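Local coordinates for sortase family protein (Clostridium perfringens, PDB 6IXZ) that is a sortase C, a cysteine transpeptidase that probably joins pilin subunits into pili on the cell surface, at residues 168-173 with 181-186; 88-93 with 105-110; 64-69 with 120-125. All coordinates share one frame; numbering follows the deposited sequence.

Interaction 1: 168-173 with 181-186; sequences TLLTCY and RLLVRG
Leu-182 packs against Thr-171 and Tyr-173 in the beta hairpin of strands 165-173 and 180-188, part of the sortase beta-barrel. It is gripped by its backbone and its side chain. Leu-182 N reaches Thr-171 O at 2.8 Å, and Leu-182 O takes Thr-171 N at 3.0 Å. Leu-182 CB rests on Thr-171 CG2 at 3.8 Å and on Tyr-173 CB at 3.9 Å. Its CG stands opposite its own backbone N (chi1 168°), and the CD2 branch also meets Thr-171 CG2 and Tyr-173 CD1. Two steps along, Leu-169 and Val-184 form the second hydrogen-bonded pair.

Leu-170, Cys-172 and Arg-181 point to the other face. Arg-181 bends at chi2 and chi3, and this brings one face of its guanidinium over Leu-170 CD1, with Arg-181 NE 3.7 Å from that methyl. At the far end Thr-168 OG1 lies 3.5 Å from Arg-185 CG, and Thr-168 CG2 lies 3.9 Å from Leu-183 CB. That hydroxyl is hydrogen-bonded to His-104.

Arg-181 and Cys-172, the predicted acyl-thioester residue, form a non-hydrogen-bonded pair. The chemistry is thus divided. Backbone bonds fix the register, while the Leu-170 methyl on the guanidinium probably limits the arginine's movement beside the predicted active site.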
# COMPACT_ATOMS: atom_id res chain seq x y z
N THR A 168 6.75 -1.47 0.23
CA THR A 168 6.98 -2.05 1.54
C THR A 168 5.66 -2.37 2.28
O THR A 168 4.69 -1.57 2.29
CB THR A 168 7.92 -1.19 2.42
OG1 THR A 168 9.25 -1.18 1.88
CG2 THR A 168 7.98 -1.74 3.83
N LEU A 169 5.58 -3.59 2.79
CA LEU A 169 4.50 -3.99 3.70
C LEU A 169 4.98 -3.74 5.12
O LEU A 169 6.10 -4.05 5.45
CB LEU A 169 4.16 -5.46 3.50
CG LEU A 169 3.95 -5.84 2.03
CD1 LEU A 169 3.57 -7.30 1.90
CD2 LEU A 169 2.91 -4.93 1.41
N LEU A 170 4.17 -3.06 5.91
CA LEU A 170 4.56 -2.64 7.25
C LEU A 170 3.51 -3.13 8.23
O LEU A 170 2.32 -2.87 8.06
CB LEU A 170 4.68 -1.13 7.28
CG LEU A 170 5.09 -0.40 8.54
CD1 LEU A 170 5.45 1.01 8.14
CD2 LEU A 170 3.91 -0.41 9.52
N THR A 171 3.95 -3.90 9.23
CA THR A 171 3.08 -4.27 10.35
C THR A 171 3.71 -3.90 11.68
O THR A 171 4.93 -3.95 11.81
CB THR A 171 2.78 -5.77 10.36
OG1 THR A 171 1.75 -6.05 11.32
CG2 THR A 171 3.98 -6.56 10.70
N CYS A 172 2.92 -3.42 12.64
CA CYS A 172 3.42 -3.34 14.02
C CYS A 172 3.85 -4.72 14.53
O CYS A 172 3.35 -5.75 14.09
CB CYS A 172 2.36 -2.78 14.95
SG CYS A 172 1.84 -1.14 14.49
N TYR A 173 4.81 -4.72 15.45
CA TYR A 173 5.62 -5.90 15.73
C TYR A 173 6.30 -5.70 17.08
O TYR A 173 6.38 -4.56 17.55
CB TYR A 173 6.67 -6.10 14.62
CG TYR A 173 7.38 -7.43 14.68
CD1 TYR A 173 6.80 -8.57 14.16
CD2 TYR A 173 8.61 -7.54 15.30
CE1 TYR A 173 7.42 -9.81 14.28
CE2 TYR A 173 9.26 -8.75 15.39
CZ TYR A 173 8.67 -9.88 14.87
OH TYR A 173 9.33 -11.08 14.98
N ARG A 181 8.05 -1.79 14.11
CA ARG A 181 7.45 -2.07 12.80
C ARG A 181 8.33 -3.08 12.09
O ARG A 181 9.53 -2.86 11.96
CB ARG A 181 7.48 -0.82 11.92
CG ARG A 181 6.83 0.42 12.48
CD ARG A 181 7.59 1.62 11.92
NE ARG A 181 6.68 2.57 11.31
CZ ARG A 181 7.05 3.68 10.70
NH1 ARG A 181 8.35 3.98 10.58
NH2 ARG A 181 6.12 4.46 10.16
N LEU A 182 7.71 -4.16 11.62
CA LEU A 182 8.33 -5.09 10.67
C LEU A 182 8.04 -4.65 9.25
O LEU A 182 6.89 -4.35 8.89
CB LEU A 182 7.78 -6.50 10.92
CG LEU A 182 8.08 -7.58 9.87
CD1 LEU A 182 9.56 -7.95 9.88
CD2 LEU A 182 7.24 -8.81 10.17
N LEU A 183 9.10 -4.53 8.46
CA LEU A 183 9.03 -4.03 7.10
C LEU A 183 9.35 -5.19 6.20
O LEU A 183 10.34 -5.88 6.42
CB LEU A 183 10.11 -2.96 6.85
CG LEU A 183 10.07 -1.76 7.79
CD1 LEU A 183 11.13 -0.74 7.39
CD2 LEU A 183 8.68 -1.13 7.79
N VAL A 184 8.52 -5.39 5.17
CA VAL A 184 8.79 -6.43 4.17
C VAL A 184 8.76 -5.77 2.80
O VAL A 184 7.68 -5.43 2.31
CB VAL A 184 7.74 -7.58 4.25
CG1 VAL A 184 7.98 -8.61 3.16
CG2 VAL A 184 7.78 -8.24 5.62
N ARG A 185 9.94 -5.57 2.20
CA ARG A 185 10.07 -4.81 0.96
C ARG A 185 10.05 -5.74 -0.22
O ARG A 185 10.80 -6.72 -0.25
CB ARG A 185 11.38 -4.02 0.89
CG ARG A 185 11.40 -3.02 -0.25
CD ARG A 185 12.74 -2.27 -0.27
NE ARG A 185 13.83 -3.14 -0.70
CZ ARG A 185 15.13 -2.84 -0.62
NH1 ARG A 185 15.51 -1.70 -0.08
NH2 ARG A 185 16.04 -3.70 -1.06
N GLY A 186 9.17 -5.44 -1.16
CA GLY A 186 9.12 -6.16 -2.43
C GLY A 186 9.48 -5.27 -3.59
O GLY A 186 9.40 -4.04 -3.48

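Interaction 2: 88-93 with 105-110; sequences VGVLEG and SVLSAH
Gly-89 and Ser-108 form the hydrogen-bonded pair of this short antiparallel contact in the sortase beta-barrel. Both of their backbone bonds are made. Ser-108 N-H points at Gly-89 O over 2.7 Å and is almost straight, at 177°. Gly-89 N-H returns to Ser-108 O at 3.0 Å. Leu-91 N-H then binds Val-106 O at 2.8 Å, just past the end of the strand 88-90.

The return bond from Val-106 N to Leu-91 O is replaced by a bridge. The hydroxyl of Thr-94 bonds to both atoms, so both gain a partner where the strand opens into a loop. Ser-105 OG is also satisfied, by Ser-95 O, although Val-90 CG1 packs against it. On its other side, 88-90 makes backbone hydrogen bonds to Tyr-76 and Gly-78, in and just after strand 71-77.

Val-88, Val-90 and Leu-107 pack together. Val-88 CG1 lies opposite its backbone N (chi1 180°) and meets Leu-107 CB at 3.6 Å. Val-90 CG2 meets Leu-107 CD2 at 3.8 Å. Away from that group, Leu-91 CB meets Val-106 CB at 4.0 Å.

The backbone N and O of Gly-89, Ser-108, Leu-91 and Val-106 are thus matched, by each other and by Thr-94 OG1. Strand 103-109 runs on into His-110, the predicted proton donor/acceptor and the N-cap of helix 111-114, so the pairing probably helps to set the position of that residue.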
# COMPACT_ATOMS: atom_id res chain seq x y z
N VAL A 88 -5.59 -1.76 5.93
CA VAL A 88 -4.28 -1.36 5.44
C VAL A 88 -4.42 -0.02 4.77
O VAL A 88 -5.34 0.18 3.96
CB VAL A 88 -3.78 -2.35 4.37
CG1 VAL A 88 -2.41 -1.91 3.85
CG2 VAL A 88 -3.73 -3.73 4.94
N GLY A 89 -3.46 0.86 5.07
CA GLY A 89 -3.44 2.20 4.58
C GLY A 89 -2.11 2.57 3.96
O GLY A 89 -1.05 2.23 4.50
N VAL A 90 -2.17 3.30 2.85
CA VAL A 90 -0.98 3.91 2.25
C VAL A 90 -0.44 5.01 3.17
O VAL A 90 -1.19 5.92 3.55
CB VAL A 90 -1.26 4.52 0.85
CG1 VAL A 90 0.01 5.12 0.26
CG2 VAL A 90 -1.88 3.51 -0.11
N LEU A 91 0.84 4.95 3.51
CA LEU A 91 1.44 5.92 4.42
C LEU A 91 1.65 7.30 3.75
O LEU A 91 2.18 7.41 2.64
CB LEU A 91 2.78 5.37 4.93
CG LEU A 91 3.52 6.29 5.87
CD1 LEU A 91 2.67 6.58 7.10
CD2 LEU A 91 4.88 5.73 6.23
N GLU A 92 1.24 8.35 4.46
CA GLU A 92 1.30 9.72 3.93
C GLU A 92 2.72 10.08 3.60
O GLU A 92 3.64 9.68 4.30
CB GLU A 92 0.74 10.71 4.97
CG GLU A 92 -0.76 10.60 5.16
CD GLU A 92 -1.15 9.59 6.22
OE1 GLU A 92 -0.28 8.78 6.65
OE2 GLU A 92 -2.34 9.52 6.55
N GLY A 93 2.92 10.76 2.47
CA GLY A 93 4.26 11.09 2.02
C GLY A 93 4.99 9.94 1.32
O GLY A 93 6.16 10.07 0.98
N SER A 105 5.85 2.81 -2.33
CA SER A 105 4.64 2.93 -1.55
C SER A 105 4.78 2.10 -0.28
O SER A 105 5.30 0.99 -0.31
CB SER A 105 3.44 2.43 -2.36
OG SER A 105 2.20 2.84 -1.82
N VAL A 106 4.30 2.64 0.83
CA VAL A 106 4.28 1.91 2.06
C VAL A 106 2.84 1.61 2.49
O VAL A 106 2.01 2.52 2.59
CB VAL A 106 5.04 2.66 3.15
CG1 VAL A 106 5.13 1.80 4.41
CG2 VAL A 106 6.43 3.02 2.63
N LEU A 107 2.57 0.35 2.78
CA LEU A 107 1.24 -0.08 3.16
C LEU A 107 1.25 -0.52 4.61
O LEU A 107 1.95 -1.47 4.97
CB LEU A 107 0.75 -1.21 2.23
CG LEU A 107 0.89 -0.97 0.73
CD1 LEU A 107 0.53 -2.20 -0.10
CD2 LEU A 107 0.09 0.24 0.30
N SER A 108 0.59 0.27 5.46
CA SER A 108 0.66 0.13 6.93
C SER A 108 -0.57 -0.59 7.52
O SER A 108 -1.71 -0.24 7.24
CB SER A 108 0.75 1.51 7.60
OG SER A 108 1.18 1.41 8.94
N ALA A 109 -0.30 -1.53 8.41
CA ALA A 109 -1.30 -2.37 9.04
C ALA A 109 -1.08 -2.30 10.52
O ALA A 109 0.05 -2.44 10.96
CB ALA A 109 -1.14 -3.81 8.59
N HIS A 110 -2.16 -2.09 11.27
CA HIS A 110 -2.10 -2.07 12.75
C HIS A 110 -3.18 -2.97 13.35
O HIS A 110 -4.31 -2.56 13.45
CB HIS A 110 -2.25 -0.63 13.31
CG HIS A 110 -1.71 -0.47 14.70
ND1 HIS A 110 -1.81 -1.44 15.66
CD2 HIS A 110 -1.00 0.54 15.26
CE1 HIS A 110 -1.24 -1.03 16.77
NE2 HIS A 110 -0.68 0.14 16.54

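Interaction 3: 64-69 with 120-125; sequences IEIPSI and TDIDKL
Ile-69 comes within 6.6 Å of Asp-121, CA to CA, where the turn after strand 60-66 meets the 3-10 segment 120-124, and no hydrogen bond joins the two segments. The turn is tied internally, by Ile-69 N to Ile-66 O at 3.2 Å. The opposing segment is tied by Lys-124 N to Asp-121 O at 2.9 Å.

Ile-69 has the largest share of the contact. Its CG1 is tucked over its own main chain (chi1 42°), which sends CD1 in among three residues. Ile-69 CD1 meets Asp-121 O at 3.6 Å. The same methyl touches Ile-122 CG2 and Leu-125 CG. The side chains of Ile-69 and Asp-121 run antiparallel past one another, with Ile-69 CG2 near Asp-121 CB. The carboxylate of Asp-121 is engaged elsewhere, in a salt bridge with Lys-117.

Leu-125 offers its CD2 methyl to two partners. Ser-68 OG lies 3.4 Å from Leu-125 CD2. Ile-66 CG2 is 4.1 Å from the same Leu-125 CD2. Ile-66 CD1 also touches Ile-122 CG2.

The loop between helix 111-114 and strand 130-135 lies over the sheet of the sortase beta-barrel, on the side of Leu-169, Thr-171, Leu-182 and Val-184. Ile-122 packs on Leu-169 and Thr-171 of strand 165-173. Leu-125 reaches Val-184 of strand 180-188, and Ile-66 leans on Phe-131 of strand 130-135.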
# COMPACT_ATOMS: atom_id res chain seq x y z
N ILE A 64 -4.77 -5.91 -1.98
CA ILE A 64 -3.55 -6.68 -2.04
C ILE A 64 -3.86 -8.15 -1.81
O ILE A 64 -4.71 -8.50 -0.99
CB ILE A 64 -2.51 -6.16 -1.01
CG1 ILE A 64 -1.22 -6.97 -1.07
CG2 ILE A 64 -3.08 -6.18 0.41
CD1 ILE A 64 -0.05 -6.30 -0.39
N GLU A 65 -3.20 -9.02 -2.58
CA GLU A 65 -3.25 -10.46 -2.34
C GLU A 65 -1.86 -11.01 -2.05
O GLU A 65 -0.90 -10.63 -2.71
CB GLU A 65 -3.83 -11.20 -3.55
CG GLU A 65 -5.18 -10.71 -4.01
CD GLU A 65 -5.71 -11.55 -5.16
OE1 GLU A 65 -6.69 -12.29 -4.95
OE2 GLU A 65 -5.04 -11.59 -6.22
N ILE A 66 -1.76 -11.84 -1.01
CA ILE A 66 -0.52 -12.56 -0.68
C ILE A 66 -0.84 -14.05 -0.56
O ILE A 66 -1.22 -14.54 0.50
CB ILE A 66 0.12 -12.06 0.64
CG1 ILE A 66 0.15 -10.51 0.71
CG2 ILE A 66 1.53 -12.61 0.79
CD1 ILE A 66 0.74 -9.96 1.98
N PRO A 67 -0.67 -14.80 -1.66
CA PRO A 67 -1.16 -16.21 -1.72
C PRO A 67 -0.57 -17.13 -0.65
O PRO A 67 -1.29 -17.91 0.01
CB PRO A 67 -0.75 -16.67 -3.12
CG PRO A 67 -0.30 -15.47 -3.88
CD PRO A 67 -0.05 -14.34 -2.91
N SER A 68 0.73 -17.02 -0.41
CA SER A 68 1.41 -17.93 0.45
C SER A 68 0.88 -17.84 1.86
O SER A 68 0.96 -18.81 2.62
CB SER A 68 2.92 -17.65 0.43
OG SER A 68 3.23 -16.37 0.96
N ILE A 69 0.33 -16.68 2.24
CA ILE A 69 -0.24 -16.53 3.56
C ILE A 69 -1.74 -16.22 3.55
O ILE A 69 -2.30 -15.79 4.56
CB ILE A 69 0.54 -15.50 4.40
CG1 ILE A 69 0.92 -14.28 3.57
CG2 ILE A 69 1.82 -16.12 4.97
CD1 ILE A 69 1.49 -13.13 4.39
N THR A 120 -0.28 -9.48 9.92
CA THR A 120 0.46 -10.22 10.96
C THR A 120 1.38 -11.31 10.42
O THR A 120 2.57 -11.36 10.76
CB THR A 120 -0.49 -10.80 12.02
OG1 THR A 120 -1.08 -9.71 12.78
CG2 THR A 120 0.23 -11.76 12.96
N ASP A 121 0.87 -12.11 9.49
CA ASP A 121 1.62 -13.24 8.98
C ASP A 121 2.74 -12.88 7.97
O ASP A 121 3.38 -13.79 7.43
CB ASP A 121 0.66 -14.26 8.38
CG ASP A 121 -0.13 -15.00 9.45
OD1 ASP A 121 0.28 -14.99 10.63
OD2 ASP A 121 -1.17 -15.58 9.13
N ILE A 122 2.97 -11.59 7.69
CA ILE A 122 4.10 -11.22 6.83
C ILE A 122 5.41 -11.52 7.51
O ILE A 122 6.43 -11.61 6.83
CB ILE A 122 4.09 -9.77 6.29
CG1 ILE A 122 4.42 -8.75 7.39
CG2 ILE A 122 2.79 -9.50 5.57
CD1 ILE A 122 4.55 -7.33 6.88
N ASP A 123 5.35 -11.90 8.77
CA ASP A 123 6.52 -12.39 9.44
C ASP A 123 6.91 -13.82 9.02
O ASP A 123 8.04 -14.23 9.26
CB ASP A 123 6.38 -12.24 10.95
CG ASP A 123 5.54 -13.31 11.55
OD1 ASP A 123 4.69 -13.87 10.83
OD2 ASP A 123 5.73 -13.59 12.73
N LYS A 124 6.09 -14.45 8.19
CA LYS A 124 6.45 -15.76 7.61
C LYS A 124 6.99 -15.64 6.19
O LYS A 124 7.53 -16.61 5.64
CB LYS A 124 5.26 -16.73 7.65
CG LYS A 124 4.57 -16.81 9.01
CD LYS A 124 3.41 -17.80 9.01
CE LYS A 124 2.77 -17.93 10.40
NZ LYS A 124 1.55 -18.79 10.40
N LEU A 125 6.92 -14.46 5.61
CA LEU A 125 7.46 -14.28 4.28
C LEU A 125 9.00 -14.32 4.30
O LEU A 125 9.62 -13.92 5.26
CB LEU A 125 6.99 -12.96 3.68
CG LEU A 125 5.51 -12.83 3.39
CD1 LEU A 125 5.19 -11.43 2.91
CD2 LEU A 125 5.06 -13.86 2.38

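From the N terminus, residues 64-69 open interaction 3 first. Segment 88-93 follows and pairs with 105-110, so interaction 2 closes a short loop. Only then does 120-125 return to 64-69. Interaction 2 thus sits within the larger loop of interaction 3. Interaction 1 comes later, in series, as the hairpin of strands 165-173 and 180-188. No two contacts cross. Interactions 1 and 2 join side by side in one sheet, through Leu-170 N and Leu-107 O, and bring Cys-172 next to His-110. Segment 120-125 lies over the hairpin, where Ile-122 CD1 packs on Val-184 CG2. Ile-64, on strand 60-66, touches Leu-107 and Leu-169, so that the strand of interaction 3 meets the other two.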